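Local coordinates for lipopolysaccharide biosynthesis protein wbpB (Thermus thermophilus HB27, PDB 3OA0), which probably oxidises the nucleotide sugar UDP-N-acetylglucosaminuronic acid with bound NAD, as a Gfo/Idh/MocA-type dehydrogenase of lipopolysaccharide biosynthesis, at residues T9-Y14 / T38-V43; G27-A32 / S45-A50; L76-P81 / A99-P104; Y127-L132 / D264-V269. All coordinates share one frame; numbering follows the deposited sequence.

Contact 1 (T9-Y14 / T38-V43). With HP7 ((2S,3S,4R,5R,6R)-5-acetamido-6-[[[(2R,3S,4R,5R)-5-(2,4-dioxopyrimidin-1-yl)-3,4-dihydroxy-oxolan-2-yl]methoxy-hydroxy-phosphoryl]oxy-hydroxy-phosphoryl]oxy-3,4-dihydroxy-oxane-2-carboxylic acid), chain F.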
# COMPACT_ATOMS: atom_id res chain seq x y z
N THR A 9 -7.74 -7.59 14.76
CA THR A 9 -6.98 -7.25 13.57
C THR A 9 -7.60 -7.93 12.33
O THR A 9 -8.28 -8.98 12.44
CB THR A 9 -5.50 -7.57 13.77
OG1 THR A 9 -5.29 -8.99 13.71
CG2 THR A 9 -5.02 -7.10 15.16
N GLY A 10 -7.38 -7.31 11.16
CA GLY A 10 -7.90 -7.85 9.89
C GLY A 10 -9.39 -7.63 9.66
O GLY A 10 -10.04 -8.35 8.89
N LEU A 11 -9.93 -6.57 10.27
CA LEU A 11 -11.35 -6.16 10.15
C LEU A 11 -11.97 -6.12 8.75
O LEU A 11 -13.15 -6.47 8.56
CB LEU A 11 -11.59 -4.81 10.87
CG LEU A 11 -13.00 -4.26 10.75
CD1 LEU A 11 -13.93 -5.20 11.48
CD2 LEU A 11 -13.03 -2.90 11.51
N ALA A 12 -11.16 -5.72 7.77
CA ALA A 12 -11.67 -5.63 6.38
C ALA A 12 -11.67 -6.94 5.55
O ALA A 12 -12.08 -6.97 4.35
CB ALA A 12 -10.90 -4.56 5.65
N GLY A 13 -11.24 -8.04 6.19
CA GLY A 13 -11.01 -9.28 5.46
C GLY A 13 -12.22 -10.18 5.35
O GLY A 13 -13.30 -9.90 5.89
N TYR A 14 -12.04 -11.28 4.63
CA TYR A 14 -13.11 -12.22 4.38
C TYR A 14 -13.67 -12.88 5.65
O TYR A 14 -14.88 -13.13 5.75
CB TYR A 14 -12.60 -13.29 3.37
CG TYR A 14 -13.52 -14.48 3.30
CD1 TYR A 14 -13.17 -15.69 3.90
CD2 TYR A 14 -14.78 -14.37 2.72
CE1 TYR A 14 -14.01 -16.78 3.87
CE2 TYR A 14 -15.64 -15.45 2.70
CZ TYR A 14 -15.24 -16.65 3.29
OH TYR A 14 -16.06 -17.75 3.29
N THR A 38 -9.76 -0.23 4.48
CA THR A 38 -10.76 0.58 5.16
C THR A 38 -12.20 0.31 4.75
O THR A 38 -13.06 1.02 5.24
CB THR A 38 -10.51 2.10 5.05
OG1 THR A 38 -10.71 2.50 3.69
CG2 THR A 38 -9.09 2.48 5.48
N ASN A 39 -12.49 -0.67 3.89
CA ASN A 39 -13.88 -1.15 3.79
C ASN A 39 -14.28 -1.97 5.02
O ASN A 39 -14.32 -3.20 4.95
CB ASN A 39 -14.12 -1.98 2.52
CG ASN A 39 -15.54 -2.53 2.44
OD1 ASN A 39 -16.44 -1.98 3.06
ND2 ASN A 39 -15.77 -3.61 1.66
N VAL A 40 -14.55 -1.30 6.14
CA VAL A 40 -14.74 -1.99 7.40
C VAL A 40 -16.04 -1.55 8.06
O VAL A 40 -16.19 -1.71 9.26
CB VAL A 40 -13.56 -1.70 8.34
CG1 VAL A 40 -12.25 -2.29 7.75
CG2 VAL A 40 -13.40 -0.17 8.64
N GLY A 41 -16.93 -0.96 7.27
CA GLY A 41 -18.03 -0.15 7.78
C GLY A 41 -19.13 -1.06 8.29
O GLY A 41 -20.05 -0.64 8.99
N LEU A 42 -19.01 -2.33 7.94
CA LEU A 42 -19.88 -3.35 8.48
C LEU A 42 -19.76 -3.30 10.00
O LEU A 42 -20.72 -3.60 10.71
CB LEU A 42 -19.44 -4.73 7.98
CG LEU A 42 -20.16 -5.84 8.74
CD1 LEU A 42 -21.68 -5.98 8.40
CD2 LEU A 42 -19.42 -7.18 8.53
N VAL A 43 -18.61 -2.89 10.51
CA VAL A 43 -18.45 -2.78 11.97
C VAL A 43 -19.50 -1.88 12.66
O VAL A 43 -19.83 -2.11 13.83
CB VAL A 43 -17.00 -2.36 12.35
CG1 VAL A 43 -16.74 -0.91 12.01
CG2 VAL A 43 -16.78 -2.62 13.83
N1 HP7 F . -14.32 -17.59 -0.09
C2 HP7 F . -14.14 -16.28 -0.19
O2 HP7 F . -15.05 -15.55 -0.64
N3 HP7 F . -12.96 -15.77 0.20
C4 HP7 F . -11.92 -16.49 0.68
O4 HP7 F . -10.86 -15.90 1.02
C5 HP7 F . -12.11 -17.86 0.78
C6 HP7 F . -13.34 -18.39 0.38
PA HP7 F . -15.49 -22.30 1.32
PB HP7 F . -14.03 -21.53 3.65
O'P HP7 F . -9.46 -20.64 0.49
O'Q HP7 F . -8.36 -19.05 1.41
C1' HP7 F . -11.41 -21.97 3.65
O1A HP7 F . -14.78 -22.73 0.06
O1B HP7 F . -14.02 -22.94 4.19
C1C HP7 F . -15.67 -17.97 -0.51
C2' HP7 F . -10.59 -22.19 4.92
N2' HP7 F . -11.44 -22.72 5.99
O2A HP7 F . -16.04 -23.33 2.28
O2B HP7 F . -15.02 -20.53 4.21
C2C HP7 F . -15.77 -19.32 -1.20
O2C HP7 F . -15.74 -19.08 -2.60
C3' HP7 F . -9.65 -21.01 5.25
O3' HP7 F . -8.75 -21.40 6.30
O3A HP7 F . -14.35 -21.44 2.06
O3B HP7 F . -12.50 -21.04 3.80
C3C HP7 F . -17.15 -19.79 -0.78
O3C HP7 F . -18.09 -19.28 -1.73
C4' HP7 F . -8.89 -20.56 4.00
O4' HP7 F . -8.11 -19.38 4.24
C4C HP7 F . -17.42 -19.12 0.55
O4C HP7 F . -16.61 -17.94 0.57
C5' HP7 F . -9.84 -20.35 2.82
O5' HP7 F . -10.51 -21.59 2.61
C5C HP7 F . -17.03 -20.14 1.61
O5C HP7 F . -16.69 -21.32 0.88
C6' HP7 F . -9.19 -19.99 1.51
C7' HP7 F . -11.97 -23.94 5.87
O7' HP7 F . -11.62 -24.67 4.95
C8' HP7 F . -13.00 -24.47 6.82
O HOH W 1 -13.94 -5.39 3.36

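Contact 2 (G27-A32 / S45-A50)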
# COMPACT_ATOMS: atom_id res chain seq x y z
N GLY A 27 -21.87 -11.73 24.01
CA GLY A 27 -21.88 -10.53 24.87
C GLY A 27 -20.56 -9.81 25.12
O GLY A 27 -20.36 -9.14 26.15
N GLY A 28 -19.64 -9.89 24.16
CA GLY A 28 -18.39 -9.17 24.32
C GLY A 28 -18.64 -7.78 23.75
O GLY A 28 -19.71 -7.51 23.20
N VAL A 29 -17.66 -6.90 23.87
CA VAL A 29 -17.70 -5.62 23.19
C VAL A 29 -16.38 -5.44 22.44
O VAL A 29 -15.28 -5.67 22.97
CB VAL A 29 -17.83 -4.43 24.21
CG1 VAL A 29 -16.74 -4.50 25.28
CG2 VAL A 29 -17.79 -3.10 23.48
N LEU A 30 -16.49 -4.98 21.20
CA LEU A 30 -15.30 -4.66 20.43
C LEU A 30 -14.93 -3.21 20.66
O LEU A 30 -15.69 -2.33 20.29
CB LEU A 30 -15.63 -4.84 18.94
CG LEU A 30 -14.50 -4.49 17.98
CD1 LEU A 30 -13.27 -5.36 18.27
CD2 LEU A 30 -15.01 -4.70 16.57
N VAL A 31 -13.73 -2.99 21.17
CA VAL A 31 -13.21 -1.69 21.61
C VAL A 31 -12.35 -0.96 20.58
O VAL A 31 -12.37 0.28 20.46
CB VAL A 31 -12.38 -1.99 22.86
CG1 VAL A 31 -11.48 -0.84 23.28
CG2 VAL A 31 -13.39 -2.40 23.96
N ALA A 32 -11.63 -1.76 19.79
CA ALA A 32 -10.79 -1.19 18.73
C ALA A 32 -10.49 -2.25 17.65
O ALA A 32 -10.42 -3.46 17.95
CB ALA A 32 -9.49 -0.66 19.31
N SER A 45 -22.70 -1.87 12.24
CA SER A 45 -23.85 -2.69 12.64
C SER A 45 -23.70 -3.50 13.93
O SER A 45 -24.69 -4.04 14.43
CB SER A 45 -24.10 -3.74 11.57
OG SER A 45 -24.40 -3.04 10.39
N PHE A 46 -22.48 -3.62 14.45
CA PHE A 46 -22.20 -4.46 15.60
C PHE A 46 -21.68 -3.58 16.73
O PHE A 46 -22.05 -3.73 17.88
CB PHE A 46 -21.09 -5.47 15.24
CG PHE A 46 -21.50 -6.54 14.27
CD1 PHE A 46 -21.88 -7.79 14.73
CD2 PHE A 46 -21.43 -6.33 12.91
CE1 PHE A 46 -22.23 -8.81 13.85
CE2 PHE A 46 -21.79 -7.34 12.03
CZ PHE A 46 -22.18 -8.58 12.50
N PHE A 47 -20.74 -2.69 16.42
CA PHE A 47 -20.08 -1.98 17.49
C PHE A 47 -19.85 -0.53 17.08
O PHE A 47 -18.74 -0.16 16.73
CB PHE A 47 -18.78 -2.66 17.88
CG PHE A 47 -19.01 -4.06 18.35
CD1 PHE A 47 -19.58 -4.28 19.60
CD2 PHE A 47 -18.82 -5.13 17.50
CE1 PHE A 47 -19.87 -5.57 20.04
CE2 PHE A 47 -19.08 -6.43 17.92
CZ PHE A 47 -19.61 -6.65 19.20
N PRO A 48 -20.92 0.27 17.13
CA PRO A 48 -20.92 1.64 16.56
C PRO A 48 -19.90 2.55 17.21
O PRO A 48 -19.50 3.55 16.63
CB PRO A 48 -22.35 2.13 16.74
CG PRO A 48 -23.09 1.08 17.45
CD PRO A 48 -22.25 -0.16 17.59
N GLU A 49 -19.38 2.13 18.35
CA GLU A 49 -18.43 2.98 19.09
C GLU A 49 -16.95 2.60 18.94
O GLU A 49 -16.05 3.26 19.46
CB GLU A 49 -18.82 2.97 20.57
CG GLU A 49 -19.03 4.33 21.12
CD GLU A 49 -20.48 4.70 21.12
OE1 GLU A 49 -21.02 4.90 22.24
OE2 GLU A 49 -21.09 4.74 20.03
N ALA A 50 -16.68 1.54 18.20
CA ALA A 50 -15.33 0.98 18.27
C ALA A 50 -14.31 1.96 17.67
O ALA A 50 -14.62 2.61 16.66
CB ALA A 50 -15.35 -0.35 17.48

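Contact 3 (L76-P81 / A99-P104). With NAD (nicotinamide-adenine-dinucleotide), chain E.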
# COMPACT_ATOMS: atom_id res chain seq x y z
N LEU A 76 -7.06 -9.84 22.17
CA LEU A 76 -6.85 -9.43 20.78
C LEU A 76 -7.24 -10.59 19.86
O LEU A 76 -6.51 -11.59 19.81
CB LEU A 76 -5.36 -9.15 20.58
CG LEU A 76 -4.94 -8.61 19.20
CD1 LEU A 76 -5.88 -7.41 18.91
CD2 LEU A 76 -3.51 -8.15 19.27
N SER A 77 -8.36 -10.50 19.16
CA SER A 77 -8.73 -11.47 18.11
C SER A 77 -8.05 -11.16 16.78
O SER A 77 -8.10 -10.00 16.34
CB SER A 77 -10.23 -11.45 17.89
OG SER A 77 -10.89 -11.88 19.08
N ILE A 78 -7.42 -12.15 16.13
CA ILE A 78 -6.41 -11.90 15.09
C ILE A 78 -6.83 -12.60 13.81
O ILE A 78 -6.95 -13.84 13.75
CB ILE A 78 -5.01 -12.36 15.50
CG1 ILE A 78 -4.46 -11.51 16.65
CG2 ILE A 78 -3.98 -12.30 14.35
CD1 ILE A 78 -3.30 -12.18 17.27
N ALA A 79 -7.16 -11.78 12.81
CA ALA A 79 -7.58 -12.31 11.53
C ALA A 79 -6.83 -11.66 10.39
O ALA A 79 -7.43 -11.45 9.35
CB ALA A 79 -9.08 -12.21 11.35
N SER A 80 -5.55 -11.38 10.60
CA SER A 80 -4.67 -10.87 9.58
C SER A 80 -4.04 -12.03 8.81
O SER A 80 -4.31 -13.20 9.14
CB SER A 80 -3.58 -10.11 10.29
OG SER A 80 -2.97 -10.99 11.25
N PRO A 81 -3.23 -11.72 7.77
CA PRO A 81 -2.57 -12.78 7.02
C PRO A 81 -1.68 -13.66 7.94
O PRO A 81 -1.19 -13.20 8.99
CB PRO A 81 -1.75 -12.02 6.00
CG PRO A 81 -2.71 -10.78 5.67
CD PRO A 81 -3.14 -10.41 7.10
N ALA A 99 -4.67 -13.88 23.43
CA ALA A 99 -4.84 -13.83 21.98
C ALA A 99 -5.81 -14.90 21.50
O ALA A 99 -5.89 -16.02 22.04
CB ALA A 99 -3.45 -13.92 21.31
N LEU A 100 -6.65 -14.55 20.53
CA LEU A 100 -7.50 -15.54 19.89
C LEU A 100 -7.32 -15.45 18.38
O LEU A 100 -8.01 -14.61 17.76
CB LEU A 100 -8.97 -15.32 20.20
CG LEU A 100 -9.94 -16.28 19.55
CD1 LEU A 100 -9.34 -17.70 19.70
CD2 LEU A 100 -11.28 -16.17 20.24
N SER A 101 -6.39 -16.26 17.85
CA SER A 101 -5.84 -16.12 16.50
C SER A 101 -6.44 -17.08 15.50
O SER A 101 -6.72 -18.26 15.84
CB SER A 101 -4.33 -16.32 16.53
OG SER A 101 -3.72 -16.23 15.25
N GLU A 102 -6.71 -16.60 14.29
CA GLU A 102 -7.14 -17.52 13.25
C GLU A 102 -6.07 -18.60 13.05
O GLU A 102 -4.93 -18.45 13.44
CB GLU A 102 -7.47 -16.78 11.94
CG GLU A 102 -8.87 -16.21 11.99
CD GLU A 102 -9.90 -17.31 11.84
OE1 GLU A 102 -9.48 -18.44 11.51
OE2 GLU A 102 -11.11 -17.07 11.99
N LYS A 103 -6.44 -19.72 12.47
CA LYS A 103 -5.42 -20.69 12.10
C LYS A 103 -4.71 -20.26 10.81
O LYS A 103 -5.23 -19.39 10.10
CB LYS A 103 -6.13 -22.01 11.84
CG LYS A 103 -7.41 -21.88 11.05
CD LYS A 103 -7.26 -22.30 9.58
CE LYS A 103 -6.74 -21.14 8.75
NZ LYS A 103 -6.39 -21.40 7.31
N PRO A 104 -3.47 -20.72 10.56
CA PRO A 104 -2.68 -21.53 11.49
C PRO A 104 -2.31 -20.56 12.60
O PRO A 104 -1.98 -19.39 12.34
CB PRO A 104 -1.40 -21.85 10.69
CG PRO A 104 -1.30 -20.64 9.78
CD PRO A 104 -2.70 -20.42 9.34
PA NAD E . -8.19 -11.58 3.82
O1A NAD E . -9.53 -11.48 3.19
O2A NAD E . -7.13 -11.14 2.80
O5B NAD E . -8.37 -10.53 5.04
C5B NAD E . -7.08 -10.02 5.34
C4B NAD E . -7.17 -8.71 6.10
O4B NAD E . -6.07 -8.59 7.01
C3B NAD E . -7.03 -7.68 4.96
O3B NAD E . -8.08 -6.80 5.26
C2B NAD E . -5.67 -6.98 5.24
O2B NAD E . -5.86 -5.60 4.95
C1B NAD E . -5.55 -7.26 6.77
N9A NAD E . -4.18 -6.99 7.23
C8A NAD E . -2.99 -7.00 6.54
N7A NAD E . -2.03 -6.62 7.32
C5A NAD E . -2.55 -6.35 8.55
C6A NAD E . -2.03 -5.90 9.77
N6A NAD E . -0.66 -5.61 9.89
N1A NAD E . -2.90 -5.77 10.76
C2A NAD E . -4.22 -5.96 10.69
N3A NAD E . -4.73 -6.36 9.55
C4A NAD E . -3.94 -6.56 8.51
O3 NAD E . -7.94 -13.08 4.29
PN NAD E . -8.91 -13.76 5.35
O1N NAD E . -9.54 -14.90 4.58
O2N NAD E . -10.08 -13.12 6.09
O5D NAD E . -7.98 -14.75 6.22
C5D NAD E . -7.72 -14.17 7.47
C4D NAD E . -7.23 -15.23 8.46
O4D NAD E . -8.39 -16.08 8.62
C3D NAD E . -6.16 -16.15 7.79
O3D NAD E . -5.29 -16.53 8.86
C2D NAD E . -6.91 -17.37 7.26
O2D NAD E . -6.13 -18.55 7.51
C1D NAD E . -8.16 -17.42 8.17
N1N NAD E . -9.39 -17.95 7.55
C2N NAD E . -10.11 -18.84 8.22
C3N NAD E . -11.29 -19.37 7.67
C7N NAD E . -12.13 -20.36 8.39
O7N NAD E . -13.04 -20.91 7.81
N7N NAD E . -11.90 -20.64 9.70
C4N NAD E . -11.68 -18.96 6.38
C5N NAD E . -10.87 -18.04 5.73
C6N NAD E . -9.74 -17.54 6.34

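Contact 4 (Y127-L132 / D264-V269). With NAD (nicotinamide-adenine-dinucleotide), chain E.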
# COMPACT_ATOMS: atom_id res chain seq x y z
N TYR A 127 -4.80 -18.62 22.28
CA TYR A 127 -5.81 -19.56 21.83
C TYR A 127 -5.92 -19.46 20.32
O TYR A 127 -5.40 -18.50 19.71
CB TYR A 127 -7.18 -19.29 22.46
CG TYR A 127 -7.10 -19.47 23.94
CD1 TYR A 127 -6.89 -20.75 24.48
CD2 TYR A 127 -7.16 -18.38 24.80
CE1 TYR A 127 -6.77 -20.93 25.85
CE2 TYR A 127 -7.05 -18.55 26.18
CZ TYR A 127 -6.85 -19.81 26.68
OH TYR A 127 -6.72 -19.97 28.03
N THR A 128 -6.59 -20.43 19.71
CA THR A 128 -6.68 -20.41 18.24
C THR A 128 -8.06 -20.89 17.86
O THR A 128 -8.70 -21.54 18.68
CB THR A 128 -5.49 -21.14 17.58
OG1 THR A 128 -5.55 -21.08 16.14
CG2 THR A 128 -5.40 -22.58 18.06
N VAL A 129 -8.55 -20.48 16.69
CA VAL A 129 -9.86 -20.85 16.16
C VAL A 129 -9.67 -22.14 15.33
O VAL A 129 -9.05 -22.13 14.26
CB VAL A 129 -10.48 -19.76 15.25
CG1 VAL A 129 -11.92 -20.12 14.78
CG2 VAL A 129 -10.50 -18.40 15.98
N LEU A 130 -10.14 -23.26 15.86
CA LEU A 130 -10.05 -24.50 15.10
C LEU A 130 -11.47 -24.96 15.10
O LEU A 130 -11.84 -25.73 15.99
CB LEU A 130 -9.27 -25.52 15.92
CG LEU A 130 -7.80 -25.17 15.99
CD1 LEU A 130 -7.12 -25.98 17.09
CD2 LEU A 130 -7.18 -25.35 14.60
N GLN A 131 -12.29 -24.49 14.17
CA GLN A 131 -13.72 -24.77 14.30
C GLN A 131 -14.14 -26.20 13.93
O GLN A 131 -15.22 -26.64 14.33
CB GLN A 131 -14.58 -23.74 13.57
CG GLN A 131 -14.56 -23.85 12.06
CD GLN A 131 -13.50 -22.97 11.40
OE1 GLN A 131 -12.38 -22.76 11.91
NE2 GLN A 131 -13.85 -22.46 10.23
N LEU A 132 -13.31 -26.95 13.22
CA LEU A 132 -13.68 -28.34 12.89
C LEU A 132 -13.80 -29.13 14.19
O LEU A 132 -14.59 -30.06 14.29
CB LEU A 132 -12.68 -28.97 11.93
CG LEU A 132 -12.71 -28.52 10.47
CD1 LEU A 132 -11.70 -29.32 9.63
CD2 LEU A 132 -14.08 -28.66 9.84
N ASP A 264 -22.44 -21.39 13.01
CA ASP A 264 -22.21 -20.97 14.37
C ASP A 264 -20.85 -21.34 14.95
O ASP A 264 -20.61 -21.11 16.13
CB ASP A 264 -23.25 -21.71 15.22
CG ASP A 264 -23.64 -20.92 16.44
OD1 ASP A 264 -24.57 -20.09 16.27
OD2 ASP A 264 -23.02 -21.12 17.51
N LEU A 265 -19.97 -21.94 14.15
CA LEU A 265 -18.79 -22.60 14.71
C LEU A 265 -17.80 -21.59 15.28
O LEU A 265 -17.26 -21.84 16.33
CB LEU A 265 -18.11 -23.55 13.71
CG LEU A 265 -18.97 -24.63 13.05
CD1 LEU A 265 -18.11 -25.77 12.47
CD2 LEU A 265 -20.01 -25.21 14.00
N HIS A 266 -17.55 -20.46 14.61
CA HIS A 266 -16.73 -19.42 15.24
C HIS A 266 -17.31 -19.05 16.59
O HIS A 266 -16.60 -18.95 17.58
CB HIS A 266 -16.51 -18.17 14.37
CG HIS A 266 -15.31 -18.24 13.48
ND1 HIS A 266 -15.25 -19.10 12.40
CD2 HIS A 266 -14.11 -17.62 13.53
CE1 HIS A 266 -14.08 -18.98 11.81
NE2 HIS A 266 -13.36 -18.09 12.48
N THR A 267 -18.62 -18.84 16.65
CA THR A 267 -19.19 -18.48 17.95
C THR A 267 -18.90 -19.57 19.00
O THR A 267 -18.46 -19.27 20.12
CB THR A 267 -20.73 -18.26 17.90
OG1 THR A 267 -21.02 -17.16 17.01
CG2 THR A 267 -21.19 -17.90 19.31
N GLU A 268 -19.17 -20.82 18.64
CA GLU A 268 -18.85 -21.91 19.58
C GLU A 268 -17.40 -21.87 20.03
O GLU A 268 -17.12 -22.05 21.22
CB GLU A 268 -19.24 -23.29 19.05
CG GLU A 268 -18.85 -24.43 19.99
CD GLU A 268 -19.66 -24.46 21.28
OE1 GLU A 268 -20.72 -23.80 21.37
OE2 GLU A 268 -19.23 -25.16 22.24
N VAL A 269 -16.46 -21.62 19.12
CA VAL A 269 -15.06 -21.53 19.55
C VAL A 269 -14.81 -20.44 20.60
O VAL A 269 -13.92 -20.56 21.46
CB VAL A 269 -14.07 -21.29 18.39
CG1 VAL A 269 -12.69 -20.95 18.95
CG2 VAL A 269 -13.98 -22.55 17.49
PA NAD E . -8.19 -11.58 3.82
O1A NAD E . -9.53 -11.48 3.19
O2A NAD E . -7.13 -11.14 2.80
O5B NAD E . -8.37 -10.53 5.04
C5B NAD E . -7.08 -10.02 5.34
C4B NAD E . -7.17 -8.71 6.10
O4B NAD E . -6.07 -8.59 7.01
C3B NAD E . -7.03 -7.68 4.96
O3B NAD E . -8.08 -6.80 5.26
C2B NAD E . -5.67 -6.98 5.24
O2B NAD E . -5.86 -5.60 4.95
C1B NAD E . -5.55 -7.26 6.77
N9A NAD E . -4.18 -6.99 7.23
C8A NAD E . -2.99 -7.00 6.54
N7A NAD E . -2.03 -6.62 7.32
C5A NAD E . -2.55 -6.35 8.55
C6A NAD E . -2.03 -5.90 9.77
N6A NAD E . -0.66 -5.61 9.89
N1A NAD E . -2.90 -5.77 10.76
C2A NAD E . -4.22 -5.96 10.69
N3A NAD E . -4.73 -6.36 9.55
C4A NAD E . -3.94 -6.56 8.51
O3 NAD E . -7.94 -13.08 4.29
PN NAD E . -8.91 -13.76 5.35
O1N NAD E . -9.54 -14.90 4.58
O2N NAD E . -10.08 -13.12 6.09
O5D NAD E . -7.98 -14.75 6.22
C5D NAD E . -7.72 -14.17 7.47
C4D NAD E . -7.23 -15.23 8.46
O4D NAD E . -8.39 -16.08 8.62
C3D NAD E . -6.16 -16.15 7.79
O3D NAD E . -5.29 -16.53 8.86
C2D NAD E . -6.91 -17.37 7.26
O2D NAD E . -6.13 -18.55 7.51
C1D NAD E . -8.16 -17.42 8.17
N1N NAD E . -9.39 -17.95 7.55
C2N NAD E . -10.11 -18.84 8.22
C3N NAD E . -11.29 -19.37 7.67
C7N NAD E . -12.13 -20.36 8.39
O7N NAD E . -13.04 -20.91 7.81
N7N NAD E . -11.90 -20.64 9.70
C4N NAD E . -11.68 -18.96 6.38
C5N NAD E . -10.87 -18.04 5.73
C6N NAD E . -9.74 -17.54 6.34

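Contact 1 (T9-Y14 / T38-V43)
The carbonyl oxygen of A12 is gripped by two groups: water 1 lies 2.6 Å from A12 O, and N39 of the second subunit brings its ND2 to the same atom. The water also stands 2.7 Å from N39 O of segment 38-43, and so bridges two loops that share no direct hydrogen bond. The exchange is mutual, since N39 ND2 bonds A12 O of the second subunit in return. Beside this polar seam the packing is apolar and tight. L11 crosses V40 at about a right angle, and its CG, anti to the backbone N (chi1 177°), leads L11 CD2 to within 3.4 Å of V40 CB. V43 CB flanks that same L11 CD2 at 4.1 Å, while A12 CB presses on V40 CG1 at 3.4 Å. Further along, Y14 turns to the nucleotide sugar HP7: N3 of the pyrimidine sits 3.3 Å above the centre of the Y14 ring, and Y14 OH donates at the ring edge to HP7 O2B, 3.1 Å away. A type I turn from G10 to G13 shapes segment 9-14. A12 N bonds D35, and Y14 N, just past the turn, bonds a phosphate oxygen of NAD. Such a glycine-containing turn between the first strand and first helix is the classic dinucleotide-binding loop of the Rossmann fold.

Contact 2 (G27-A32 / S45-A50)
F47 meets L30 face-on, and tracing its side chain outward shows how one ring can cover a strand. F47 CB starts the contact, 3.9 Å from L30 O. CG, placed anti to the carbonyl carbon of its own residue (chi1 -60°), carries the ring over the strand, where L30 CB stands over one face, 3.7 Å from the centroid of the F47 ring and 23° off the normal. This is a CH-pi contact, displaced toward the rim, with the two side chains crossing at about a right angle. On one flank, F47 CD2 also meets L30 CD2 at 3.9 Å; on the other, F47 CD1 lies 3.5 Å from L30 N and more loosely beside V29 CG2. Further out, F47 CE2 keeps to L30 CB at 3.9 Å. F47 CE1 lies between L30 N and G28 O, and the tip, F47 CZ, is within looser reach of both. Replacing the ring by an alanine would probably strip L30 CB of its aromatic cover and open a gap between strand and loop.

A type I turn from F47 to A50, closed by A50 N to F47 O, then brings A50 CB to 3.5 Å from L30 O. I23 and K24 of helix 16-25 also touch F47; that helix ends in a Schellman motif at G27, just before strand 29-34. No hydrogen bond joins the two segments: V29 and V31 spend backbone groups on sheet neighbours such as F6 and E51, while the loop is held by burial and fit of carbon surfaces.

Contact 3 (L76-P81 / A99-P104)
L76 and L100 open a short ladder of parallel strands in which the backbone donors and acceptors are paired in turn. L100 N reaches L76 O at 3.0 Å and nearly straight (171°). I78 N bonds L100 O, also at 3.0 Å but more bent (151°). Last, E102 N comes to I78 O at 2.8 Å. On the far side of strand 75-78, backbone groups of S77 and A79 bond T9. Among the side chains, S101 OG donates to E102 O in the carbonyl plane, on a lone pair, at 3.1 Å, and S77 OG bonds Y270.

E102 CG lies 3.4 Å from NAD O4D; the bend at chi2 (-74°) then brings E102 OE1 to 3.4 Å from NAD C2N of the nicotinamide. OE2 serves two histidines, H266 and H19. With an alanine in this place, both histidines would probably lose their shared carboxylate, and the ribose and nicotinamide would probably lose the CG and carboxylate beside them. K103 grips the same ribose: K103 O receives NAD O2D at 2.9 Å, and NZ adds a weak bond to that hydroxyl and another bond to the nucleotide sugar. A cis peptide leads on to P104, completing the Glu-Lys-Pro signature of Gfo/Idh/MocA enzymes.

The two strands, joined through helix 85-94, form a beta-alpha-beta unit. L76 and I78 face that helix, strand 5-9 lies alongside 75-78, and strand 126-128 alongside 98-101.

Contact 4 (Y127-L132 / D264-V269)
V129 and Q131 pack on H266, L265 and V269, joining the end of the last strand of the Rossmann sheet, 126-128, to helix 265-274, which comes from far down the chain. T128 touches first, through its backbone: T128 O lies 4.0 Å from V269 CG1, while its OG1 turns instead to S101 O of the neighbouring strand.

V129 follows, with CG1 anti to the backbone N (chi1 -176°). That methyl sits over one face of the H266 imidazole, 3.7 Å from the centroid and 24° off the normal, in a CH-pi contact that crowds the NE2 side of the ring, whose polar partner is E102. V129 CG1 also reaches V269 CG2 at 4.2 Å. The backbone N of L130 is buried without a partner.

The Q131 chain bends toward the cofactor, with the amide plane tilted 64° from the imidazole. Its NE2 comes so close to the nitrogen of the nicotinamide amide that any hydrogen bond there, and the way the amide is turned, remain doubtful. Nearer the backbone, Q131 crosses L265 at about a right angle, Q131 CB to L265 CB 3.5 Å, and L265 CD1 lies the same 3.5 Å from Q131 O.

How the contacts relate
Read together, contacts 1, 3 and 4 show how a Rossmann sheet presents its strand ends to a dinucleotide, while contact 2 packs farther back: its L30 side chain is about 12 Å from a bound NAD, and its F47 side chain about 11 Å from a bound HP7. Contacts 1 and 2 cross along the chain and touch where V43 CG2 meets L30 CD2 at 3.9 Å. Contact 1 joins contact 3 through the sheet, T9 N lying 2.9 Å from S77 O. Contacts 3 and 4, their centres about 11 Å apart, share the nicotinamide end of NAD and are tied by the E102-H266 pair. Contact 1 serves the cofactor's phosphates, while its nearest atoms stay about 8 Å from contact 4.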